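Local coordinates for protein putative transcriptional regulator (Streptomyces coelicolor, PDB 2HXI) that probably acts as a TetR-family transcription factor, binding cis-regulatory DNA through a predicted helix-turn-helix motif, at residues E40-G45 against Q116-A121. Residues are numbered along the deposited sequence; the frame is centred on the assembly and turned at random.
Sequences ELLLAG and QPQLAA
L42 and L43 meet Q116, Q118 and L119 at the start of helix 117-126, a small case of a glutamine serving a polar and an apolar neighbour at once. Q116 occupies the N-cap position. Its chain bends at chi2 (-84°), which turns the amide toward L42 and L43; there OE1 lies 3.5 Å from CB of L42, a van der Waals approach. NE2 does the polar work, donating a hydrogen bond to the backbone oxygen of A39, while the amide also packs against L43, whose CD2 is 3.7 Å from NE2. With Q116 cut back to an alanine, the A39 carbonyl would probably lose this donor and a gap would be likely to open beside L42 and L43.

L42 divides its two methyls between two partners, crossing each side chain at about a right angle. CD1 packs on L119, 3.9 Å from its CD2. CD2 faces the amide end of Q118, with OE1 of Q118 3.6 Å away; CG of Q118 stands anti to the backbone N (chi1 -177°), and the chain runs on extended to reach the methyl.

The contact thus joins helix 31-43, in the TetR-type N-terminal region, to helix 117-126 of the tetracyclin repressor-like C-terminal region. Helix 73-88 packs alongside, its I84 touching Q116 and L119, V80 meeting L119 and L77 meeting Q118, while F50, from the loop before helix 52-58, adjoins L42.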
loop_
_atom_site.group_PDB
_atom_site.type_symbol
_atom_site.label_atom_id
_atom_site.label_comp_id
_atom_site.label_asym_id
_atom_site.label_seq_id
_atom_site.Cartn_x
_atom_site.Cartn_y
_atom_site.Cartn_z
ATOM N N GLU B 40 -12.158 -19.613 -4.162
ATOM C CA GLU B 40 -11.510 -20.775 -3.627
ATOM C C GLU B 40 -10.349 -21.153 -4.498
ATOM O O GLU B 40 -9.260 -21.431 -4.002
ATOM C CB GLU B 40 -12.489 -21.918 -3.463
ATOM C CG GLU B 40 -11.695 -23.175 -3.075
ATOM C CD GLU B 40 -12.532 -24.277 -2.458
ATOM O OE1 GLU B 40 -13.776 -24.193 -2.473
ATOM O OE2 GLU B 40 -11.923 -25.236 -1.970
ATOM N N LEU B 41 -10.534 -21.125 -5.814
ATOM C CA LEU B 41 -9.423 -21.451 -6.707
ATOM C C LEU B 41 -8.233 -20.552 -6.482
ATOM O O LEU B 41 -7.086 -21.016 -6.511
ATOM C CB LEU B 41 -9.835 -21.429 -8.204
ATOM C CG LEU B 41 -10.810 -22.557 -8.501
ATOM C CD1 LEU B 41 -11.392 -22.347 -9.897
ATOM C CD2 LEU B 41 -10.108 -23.937 -8.430
ATOM N N LEU B 42 -8.510 -19.254 -6.243
ATOM C CA LEU B 42 -7.488 -18.278 -5.975
ATOM C C LEU B 42 -6.716 -18.470 -4.655
ATOM O O LEU B 42 -5.566 -18.023 -4.560
ATOM C CB LEU B 42 -8.066 -16.867 -6.080
ATOM C CG LEU B 42 -8.227 -16.358 -7.520
ATOM C CD1 LEU B 42 -9.392 -15.350 -7.639
ATOM C CD2 LEU B 42 -6.971 -15.708 -8.162
ATOM N N LEU B 43 -7.346 -19.081 -3.660
ATOM C CA LEU B 43 -6.660 -19.439 -2.425
ATOM C C LEU B 43 -5.431 -20.246 -2.794
ATOM O O LEU B 43 -4.335 -19.689 -2.946
ATOM C CB LEU B 43 -7.559 -20.257 -1.518
ATOM C CG LEU B 43 -8.338 -19.459 -0.506
ATOM C CD1 LEU B 43 -8.983 -20.382 0.494
ATOM C CD2 LEU B 43 -7.455 -18.465 0.237
ATOM N N ALA B 44 -5.643 -21.546 -3.017
ATOM C CA ALA B 44 -4.544 -22.476 -3.238
ATOM C C ALA B 44 -4.072 -22.296 -4.652
ATOM O O ALA B 44 -4.742 -22.723 -5.596
ATOM C CB ALA B 44 -4.981 -23.912 -2.989
ATOM N N GLY B 45 -2.925 -21.636 -4.788
ATOM C CA GLY B 45 -2.431 -21.255 -6.089
ATOM C C GLY B 45 -1.580 -22.332 -6.741
ATOM O O GLY B 45 -1.979 -23.502 -6.829
ATOM N N GLN B 116 -5.269 -14.068 0.313
ATOM C CA GLN B 116 -5.755 -13.692 -1.009
ATOM C C GLN B 116 -4.978 -12.479 -1.546
ATOM O O GLN B 116 -5.580 -11.447 -1.910
ATOM C CB GLN B 116 -7.278 -13.422 -1.009
ATOM C CG GLN B 116 -8.148 -14.627 -0.713
ATOM C CD GLN B 116 -8.383 -15.452 -1.970
ATOM O OE1 GLN B 116 -7.625 -15.336 -2.934
ATOM N NE2 GLN B 116 -9.474 -16.244 -1.973
ATOM N N PRO B 117 -3.646 -12.608 -1.658
ATOM C CA PRO B 117 -2.785 -11.500 -2.097
ATOM C C PRO B 117 -3.151 -10.910 -3.462
ATOM O O PRO B 117 -3.172 -9.681 -3.604
ATOM C CB PRO B 117 -1.382 -12.128 -2.128
ATOM C CG PRO B 117 -1.591 -13.547 -2.124
ATOM C CD PRO B 117 -2.821 -13.799 -1.328
ATOM N N GLN B 118 -3.456 -11.754 -4.439
ATOM C CA GLN B 118 -3.851 -11.270 -5.758
ATOM C C GLN B 118 -5.119 -10.360 -5.703
ATOM O O GLN B 118 -5.128 -9.219 -6.211
ATOM C CB GLN B 118 -4.052 -12.414 -6.731
ATOM C CG GLN B 118 -4.382 -11.887 -8.095
ATOM C CD GLN B 118 -4.347 -12.950 -9.202
ATOM O OE1 GLN B 118 -3.883 -14.081 -9.000
ATOM N NE2 GLN B 118 -4.848 -12.573 -10.385
ATOM N N LEU B 119 -6.140 -10.847 -5.001
ATOM C CA LEU B 119 -7.392 -10.097 -4.862
ATOM C C LEU B 119 -7.146 -8.828 -4.039
ATOM O O LEU B 119 -7.762 -7.800 -4.286
ATOM C CB LEU B 119 -8.458 -11.008 -4.223
ATOM C CG LEU B 119 -8.989 -12.156 -5.124
ATOM C CD1 LEU B 119 -10.003 -12.999 -4.412
ATOM C CD2 LEU B 119 -9.593 -11.613 -6.473
ATOM N N ALA B 120 -6.210 -8.883 -3.107
ATOM C CA ALA B 120 -5.902 -7.723 -2.238
ATOM C C ALA B 120 -5.437 -6.573 -3.127
ATOM O O ALA B 120 -5.849 -5.432 -2.924
ATOM C CB ALA B 120 -4.852 -8.055 -1.242
ATOM N N ALA B 121 -4.604 -6.907 -4.104
ATOM C CA ALA B 121 -4.084 -5.942 -5.091
ATOM C C ALA B 121 -5.189 -5.314 -5.966
ATOM O O ALA B 121 -5.192 -4.101 -6.253
ATOM C CB ALA B 121 -3.037 -6.649 -5.966
#